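Local coordinates for putative methyltransferase from antibiotic biosynthesis pathway (Anabaena variabilis ATCC 29413, PDB 3EGE), which probably acts as a methyltransferase that uses S-adenosylmethionine as its methyl donor, with a substrate that is not established, at residues P18-L30 against G46-F58. Residues are numbered along the deposited sequence; the frame is centred on the assembly and turned at random.
Sequences PDIRIVNAIINLL and GGYSVALANQGLF
Pro18 CB sits over one face of the Tyr48 ring, 3.7 Å from the ring centroid and 13° off the normal, a CH-pi contact. Val23 CG2, Ile22 CG2 and Ile26 CD1 approach the ring obliquely. Pro18 CG packs on the backbone of Gly47, 3.4 Å from Gly47 C. At the edge of the Arg21 guanidinium, and in the guanidinium plane, lies Asp19 CG; the carboxylate is tilted against it. In this salt bridge Arg21 NE and NH2 bind side-on, one to each carboxylate oxygen. Asp19 OD1 also takes the Arg21 N-H at 3.0 Å, so the same aspartate caps helix 20-30. Asp19 OD2 also accepts from Ser185 N. Tyr48 OH accepts a nearly straight bond from Asp19 N (3.2 Å, 166°) and has a second partner in Asp186.

Farther along, Val23 CG2 rests on Ala51 CB at 3.8 Å. Chi1 and the bend at chi2 together carry Ile27 CD1 to Leu52 CD2, 3.4 Å away; the two side chains slide past each other in opposite directions. The Ile26 and Leu52 side chains cross at about a right angle, meeting through Ile26 CG2 and Leu52 CD2.

The helices cross at -65° on the same side of a Rossmann-type methyltransferase sheet, where Ile26 and Leu52 both touch Ile99. Gly47 belongs to a glycine-rich sequence consistent with the cofactor loop of this family. Bonds at its hydroxyl and Pro18 on one face set the Tyr48 ring, tying the start of helix 20-30 to helix 47-53; undirected apolar contacts hold the remainder.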
ATOM      1  N   PRO A  18      -8.211   2.040   7.084  1.00 69.22           N
ATOM      2  CA  PRO A  18      -7.543   3.126   6.324  1.00 68.88           C
ATOM      3  C   PRO A  18      -7.237   4.342   7.194  1.00 67.65           C
ATOM      4  O   PRO A  18      -8.072   4.740   8.001  1.00 68.06           O
ATOM      5  CB  PRO A  18      -8.546   3.461   5.198  1.00 69.62           C
ATOM      6  CG  PRO A  18      -9.409   2.269   5.068  1.00 66.80           C
ATOM      7  CD  PRO A  18      -9.498   1.664   6.460  1.00 69.00           C
ATOM      8  N   ASP A  19      -6.025   4.874   7.066  1.00 67.17           N
ATOM      9  CA  ASP A  19      -5.568   5.988   7.881  1.00 66.66           C
ATOM     10  C   ASP A  19      -5.831   7.280   7.135  1.00 66.17           C
ATOM     11  O   ASP A  19      -5.517   7.370   5.943  1.00 65.76           O
ATOM     12  CB  ASP A  19      -4.091   5.824   8.215  1.00 67.30           C
ATOM     13  CG  ASP A  19      -3.650   6.766   9.304  1.00 69.01           C
ATOM     14  OD1 ASP A  19      -3.472   7.962   9.013  1.00 67.39           O
ATOM     15  OD2 ASP A  19      -3.493   6.287  10.447  1.00 70.04           O
ATOM     16  N   ILE A  20      -6.382   8.271   7.854  1.00 66.13           N
ATOM     17  CA  ILE A  20      -6.791   9.569   7.284  1.00 66.41           C
ATOM     18  C   ILE A  20      -5.625  10.368   6.671  1.00 66.40           C
ATOM     19  O   ILE A  20      -5.837  11.183   5.773  1.00 66.67           O
ATOM     20  CB  ILE A  20      -7.559  10.448   8.330  1.00 66.07           C
ATOM     21  CG1 ILE A  20      -8.399  11.544   7.632  1.00 70.08           C
ATOM     22  CG2 ILE A  20      -6.598  11.033   9.395  1.00 61.63           C
ATOM     23  CD1 ILE A  20      -9.188  12.486   8.622  1.00 69.04           C
ATOM     24  N   ARG A  21      -4.409  10.143   7.173  1.00 66.59           N
ATOM     25  CA  ARG A  21      -3.206  10.791   6.627  1.00 66.83           C
ATOM     26  C   ARG A  21      -2.835  10.249   5.255  1.00 66.34           C
ATOM     27  O   ARG A  21      -2.368  11.002   4.400  1.00 65.75           O
ATOM     28  CB  ARG A  21      -2.050  10.690   7.604  1.00 66.89           C
ATOM     29  CG  ARG A  21      -2.299  11.564   8.801  1.00 65.39           C
ATOM     30  CD  ARG A  21      -1.440  11.219   9.936  1.00 61.78           C
ATOM     31  NE  ARG A  21      -1.736   9.889  10.480  1.00 62.75           N
ATOM     32  CZ  ARG A  21      -1.204   9.409  11.600  1.00 60.13           C
ATOM     33  NH1 ARG A  21      -0.422  10.167  12.360  1.00 65.45           N
ATOM     34  NH2 ARG A  21      -1.510   8.189  12.001  1.00 59.37           N
ATOM     35  N   ILE A  22      -3.059   8.951   5.051  1.00 67.14           N
ATOM     36  CA  ILE A  22      -2.859   8.342   3.743  1.00 67.20           C
ATOM     37  C   ILE A  22      -3.958   8.867   2.791  1.00 67.28           C
ATOM     38  O   ILE A  22      -3.639   9.297   1.681  1.00 67.84           O
ATOM     39  CB  ILE A  22      -2.811   6.814   3.809  1.00 67.39           C
ATOM     40  CG1 ILE A  22      -1.618   6.382   4.686  1.00 68.77           C
ATOM     41  CG2 ILE A  22      -2.680   6.237   2.397  1.00 65.56           C
ATOM     42  CD1 ILE A  22      -1.413   4.885   4.790  1.00 67.51           C
ATOM     43  N   VAL A  23      -5.215   8.899   3.252  1.00 66.39           N
ATOM     44  CA  VAL A  23      -6.343   9.406   2.435  1.00 66.60           C
ATOM     45  C   VAL A  23      -6.119  10.866   2.030  1.00 66.82           C
ATOM     46  O   VAL A  23      -6.296  11.195   0.864  1.00 68.22           O
ATOM     47  CB  VAL A  23      -7.723   9.280   3.166  1.00 66.70           C
ATOM     48  CG1 VAL A  23      -8.839   9.894   2.329  1.00 60.84           C
ATOM     49  CG2 VAL A  23      -8.017   7.819   3.524  1.00 65.01           C
ATOM     50  N   ASN A  24      -5.745  11.719   2.990  1.00 66.58           N
ATOM     51  CA  ASN A  24      -5.432  13.140   2.720  1.00 67.25           C
ATOM     52  C   ASN A  24      -4.285  13.298   1.695  1.00 66.80           C
ATOM     53  O   ASN A  24      -4.354  14.163   0.819  1.00 66.16           O
ATOM     54  CB  ASN A  24      -5.083  13.913   4.015  1.00 68.42           C
ATOM     55  CG  ASN A  24      -6.273  14.065   4.988  1.00 68.84           C
ATOM     56  OD1 ASN A  24      -7.426  13.903   4.626  1.00 73.95           O
ATOM     57  ND2 ASN A  24      -5.964  14.364   6.239  1.00 73.07           N
ATOM     58  N   ALA A  25      -3.266  12.442   1.813  1.00 66.61           N
ATOM     59  CA  ALA A  25      -2.131  12.388   0.871  1.00 66.74           C
ATOM     60  C   ALA A  25      -2.613  12.055  -0.550  1.00 66.61           C
ATOM     61  O   ALA A  25      -2.256  12.751  -1.500  1.00 67.32           O
ATOM     62  CB  ALA A  25      -1.078  11.347   1.341  1.00 65.59           C
ATOM     63  N   ILE A  26      -3.435  11.010  -0.672  1.00 66.82           N
ATOM     64  CA  ILE A  26      -4.025  10.587  -1.972  1.00 66.84           C
ATOM     65  C   ILE A  26      -4.920  11.700  -2.549  1.00 66.77           C
ATOM     66  O   ILE A  26      -4.797  12.055  -3.726  1.00 67.74           O
ATOM     67  CB  ILE A  26      -4.854   9.293  -1.840  1.00 66.98           C
ATOM     68  CG1 ILE A  26      -3.975   8.104  -1.397  1.00 69.96           C
ATOM     69  CG2 ILE A  26      -5.537   8.920  -3.174  1.00 67.26           C
ATOM     70  CD1 ILE A  26      -4.798   6.958  -0.782  1.00 65.83           C
ATOM     71  N   ILE A  27      -5.795  12.255  -1.708  1.00 66.03           N
ATOM     72  CA  ILE A  27      -6.678  13.352  -2.105  1.00 66.36           C
ATOM     73  C   ILE A  27      -5.884  14.558  -2.619  1.00 66.84           C
ATOM     74  O   ILE A  27      -6.261  15.142  -3.639  1.00 67.44           O
ATOM     75  CB  ILE A  27      -7.656  13.770  -0.946  1.00 66.11           C
ATOM     76  CG1 ILE A  27      -8.699  12.672  -0.695  1.00 69.49           C
ATOM     77  CG2 ILE A  27      -8.399  15.099  -1.247  1.00 64.73           C
ATOM     78  CD1 ILE A  27      -9.741  12.463  -1.806  1.00 68.92           C
ATOM     79  N   ASN A  28      -4.789  14.910  -1.932  1.00 67.28           N
ATOM     80  CA  ASN A  28      -3.960  16.060  -2.336  1.00 68.02           C
ATOM     81  C   ASN A  28      -3.257  15.833  -3.681  1.00 67.39           C
ATOM     82  O   ASN A  28      -3.263  16.724  -4.537  1.00 65.49           O
ATOM     83  CB  ASN A  28      -3.008  16.490  -1.210  1.00 69.59           C
ATOM     84  CG  ASN A  28      -3.766  17.031   0.024  1.00 75.61           C
ATOM     85  OD1 ASN A  28      -4.790  17.719  -0.096  1.00 82.01           O
ATOM     86  ND2 ASN A  28      -3.255  16.718   1.210  1.00 80.74           N
ATOM     87  N   LEU A  29      -2.715  14.630  -3.880  1.00 67.63           N
ATOM     88  CA  LEU A  29      -2.091  14.273  -5.166  1.00 68.15           C
ATOM     89  C   LEU A  29      -3.087  14.196  -6.350  1.00 68.70           C
ATOM     90  O   LEU A  29      -2.720  14.481  -7.494  1.00 67.58           O
ATOM     91  CB  LEU A  29      -1.299  12.961  -5.050  1.00 67.81           C
ATOM     92  CG  LEU A  29      -0.017  13.051  -4.209  1.00 66.73           C
ATOM     93  CD1 LEU A  29       0.623  11.676  -4.058  1.00 60.06           C
ATOM     94  CD2 LEU A  29       0.986  14.086  -4.805  1.00 60.53           C
ATOM     95  N   LEU A  30      -4.326  13.794  -6.064  1.00 69.42           N
ATOM     96  CA  LEU A  30      -5.382  13.689  -7.076  1.00 68.10           C
ATOM     97  C   LEU A  30      -5.834  15.057  -7.520  1.00 69.10           C
ATOM     98  O   LEU A  30      -6.090  15.267  -8.710  1.00 70.50           O
ATOM     99  CB  LEU A  30      -6.591  12.892  -6.559  1.00 66.49           C
ATOM    100  CG  LEU A  30      -6.466  11.369  -6.478  1.00 62.73           C
ATOM    101  CD1 LEU A  30      -7.683  10.821  -5.747  1.00 54.43           C
ATOM    102  CD2 LEU A  30      -6.312  10.693  -7.863  1.00 56.14           C
ATOM    103  N   GLY A  46     -11.140  -2.821  -0.402  1.00 71.42           N
ATOM    104  CA  GLY A  46     -11.943  -1.629  -0.712  1.00 70.17           C
ATOM    105  C   GLY A  46     -12.016  -0.585   0.383  1.00 68.74           C
ATOM    106  O   GLY A  46     -12.833   0.337   0.291  1.00 69.66           O
ATOM    107  N   GLY A  47     -11.178  -0.714   1.420  1.00 67.37           N
ATOM    108  CA  GLY A  47     -11.132   0.256   2.509  1.00 66.81           C
ATOM    109  C   GLY A  47     -10.838   1.655   2.003  1.00 66.91           C
ATOM    110  O   GLY A  47     -11.571   2.585   2.336  1.00 68.28           O
ATOM    111  N   TYR A  48      -9.784   1.797   1.195  1.00 67.15           N
ATOM    112  CA  TYR A  48      -9.429   3.100   0.583  1.00 68.54           C
ATOM    113  C   TYR A  48     -10.454   3.598  -0.470  1.00 68.37           C
ATOM    114  O   TYR A  48     -10.693   4.822  -0.579  1.00 67.52           O
ATOM    115  CB  TYR A  48      -7.982   3.117   0.070  1.00 70.34           C
ATOM    116  CG  TYR A  48      -7.024   3.269   1.232  1.00 73.54           C
ATOM    117  CD1 TYR A  48      -6.730   4.548   1.765  1.00 75.19           C
ATOM    118  CD2 TYR A  48      -6.461   2.144   1.858  1.00 74.36           C
ATOM    119  CE1 TYR A  48      -5.860   4.694   2.896  1.00 75.52           C
ATOM    120  CE2 TYR A  48      -5.612   2.276   2.974  1.00 73.25           C
ATOM    121  CZ  TYR A  48      -5.307   3.554   3.483  1.00 73.39           C
ATOM    122  OH  TYR A  48      -4.475   3.692   4.564  1.00 74.77           O
ATOM    123  N   SER A  49     -11.062   2.644  -1.189  1.00 67.28           N
ATOM    124  CA  SER A  49     -12.138   2.912  -2.153  1.00 67.04           C
ATOM    125  C   SER A  49     -13.299   3.613  -1.455  1.00 65.10           C
ATOM    126  O   SER A  49     -13.752   4.679  -1.907  1.00 63.96           O
ATOM    127  CB  SER A  49     -12.634   1.608  -2.820  1.00 67.38           C
ATOM    128  OG  SER A  49     -11.546   0.809  -3.290  1.00 68.96           O
ATOM    129  N   VAL A  50     -13.734   3.040  -0.328  1.00 65.00           N
ATOM    130  CA  VAL A  50     -14.831   3.619   0.485  1.00 65.05           C
ATOM    131  C   VAL A  50     -14.413   4.923   1.152  1.00 64.13           C
ATOM    132  O   VAL A  50     -15.179   5.887   1.163  1.00 64.06           O
ATOM    133  CB  VAL A  50     -15.367   2.609   1.564  1.00 66.55           C
ATOM    134  CG1 VAL A  50     -16.395   3.288   2.518  1.00 60.66           C
ATOM    135  CG2 VAL A  50     -15.974   1.368   0.869  1.00 63.39           C
ATOM    136  N   ALA A  51     -13.201   4.933   1.705  1.00 64.96           N
ATOM    137  CA  ALA A  51     -12.619   6.115   2.351  1.00 66.56           C
ATOM    138  C   ALA A  51     -12.567   7.320   1.378  1.00 66.98           C
ATOM    139  O   ALA A  51     -12.968   8.431   1.737  1.00 68.00           O
ATOM    140  CB  ALA A  51     -11.207   5.775   2.928  1.00 65.56           C
ATOM    141  N   LEU A  52     -12.110   7.076   0.151  1.00 67.54           N
ATOM    142  CA  LEU A  52     -12.088   8.114  -0.909  1.00 68.54           C
ATOM    143  C   LEU A  52     -13.468   8.439  -1.436  1.00 69.11           C
ATOM    144  O   LEU A  52     -13.721   9.597  -1.761  1.00 69.83           O
ATOM    145  CB  LEU A  52     -11.164   7.718  -2.063  1.00 69.86           C
ATOM    146  CG  LEU A  52      -9.679   7.734  -1.664  1.00 70.79           C
ATOM    147  CD1 LEU A  52      -8.907   6.782  -2.527  1.00 74.20           C
ATOM    148  CD2 LEU A  52      -9.109   9.160  -1.724  1.00 69.68           C
ATOM    149  N   ALA A  53     -14.363   7.442  -1.514  1.00 70.02           N
ATOM    150  CA  ALA A  53     -15.768   7.687  -1.896  1.00 70.60           C
ATOM    151  C   ALA A  53     -16.395   8.661  -0.891  1.00 71.20           C
ATOM    152  O   ALA A  53     -17.041   9.622  -1.281  1.00 72.38           O
ATOM    153  CB  ALA A  53     -16.598   6.375  -1.981  1.00 70.16           C
ATOM    154  N   ASN A  54     -16.131   8.432   0.398  1.00 71.54           N
ATOM    155  CA  ASN A  54     -16.587   9.320   1.475  1.00 70.12           C
ATOM    156  C   ASN A  54     -16.013  10.725   1.450  1.00 69.80           C
ATOM    157  O   ASN A  54     -16.529  11.575   2.170  1.00 69.29           O
ATOM    158  CB  ASN A  54     -16.376   8.665   2.854  1.00 70.42           C
ATOM    159  CG  ASN A  54     -17.331   7.497   3.103  1.00 69.19           C
ATOM    160  OD1 ASN A  54     -18.439   7.471   2.587  1.00 69.59           O
ATOM    161  ND2 ASN A  54     -16.912   6.554   3.918  1.00 64.26           N
ATOM    162  N   GLN A  55     -14.963  10.973   0.649  1.00 69.88           N
ATOM    163  CA  GLN A  55     -14.440  12.337   0.427  1.00 69.66           C
ATOM    164  C   GLN A  55     -15.181  13.090  -0.678  1.00 68.74           C
ATOM    165  O   GLN A  55     -14.816  14.207  -0.958  1.00 69.56           O
ATOM    166  CB  GLN A  55     -12.947  12.315   0.071  1.00 71.00           C
ATOM    167  CG  GLN A  55     -12.015  11.781   1.165  1.00 76.59           C
ATOM    168  CD  GLN A  55     -11.946  12.661   2.402  1.00 78.32           C
ATOM    169  OE1 GLN A  55     -12.033  12.160   3.515  1.00 84.94           O
ATOM    170  NE2 GLN A  55     -11.816  13.970   2.213  1.00 80.19           N
ATOM    171  N   GLY A  56     -16.197  12.497  -1.305  1.00 67.76           N
ATOM    172  CA  GLY A  56     -16.942  13.114  -2.395  1.00 67.26           C
ATOM    173  C   GLY A  56     -16.447  12.737  -3.783  1.00 66.47           C
ATOM    174  O   GLY A  56     -16.410  13.586  -4.682  1.00 67.01           O
ATOM    175  N   LEU A  57     -16.068  11.471  -3.960  1.00 65.17           N
ATOM    176  CA  LEU A  57     -15.641  10.930  -5.250  1.00 65.13           C
ATOM    177  C   LEU A  57     -16.450   9.692  -5.614  1.00 65.02           C
ATOM    178  O   LEU A  57     -16.954   9.003  -4.726  1.00 67.02           O
ATOM    179  CB  LEU A  57     -14.168  10.540  -5.194  1.00 64.66           C
ATOM    180  CG  LEU A  57     -13.153  11.678  -5.093  1.00 66.66           C
ATOM    181  CD1 LEU A  57     -11.783  11.138  -4.724  1.00 59.01           C
ATOM    182  CD2 LEU A  57     -13.123  12.507  -6.407  1.00 63.32           C
ATOM    183  N   PHE A  58     -16.617   9.446  -6.916  1.00 63.57           N
ATOM    184  CA  PHE A  58     -17.184   8.179  -7.400  1.00 63.03           C
ATOM    185  C   PHE A  58     -15.949   7.305  -7.645  1.00 62.70           C
ATOM    186  O   PHE A  58     -14.944   7.804  -8.168  1.00 61.23           O
ATOM    187  CB  PHE A  58     -18.040   8.362  -8.644  1.00 62.93           C
ATOM    188  CG  PHE A  58     -19.282   9.156  -8.394  1.00 63.94           C
ATOM    189  CD1 PHE A  58     -20.459   8.522  -7.968  1.00 64.11           C
ATOM    190  CD2 PHE A  58     -19.284  10.550  -8.568  1.00 64.92           C
ATOM    191  CE1 PHE A  58     -21.629   9.265  -7.730  1.00 59.79           C
ATOM    192  CE2 PHE A  58     -20.448  11.302  -8.328  1.00 63.98           C
ATOM    193  CZ  PHE A  58     -21.624  10.656  -7.912  1.00 63.74           C
TER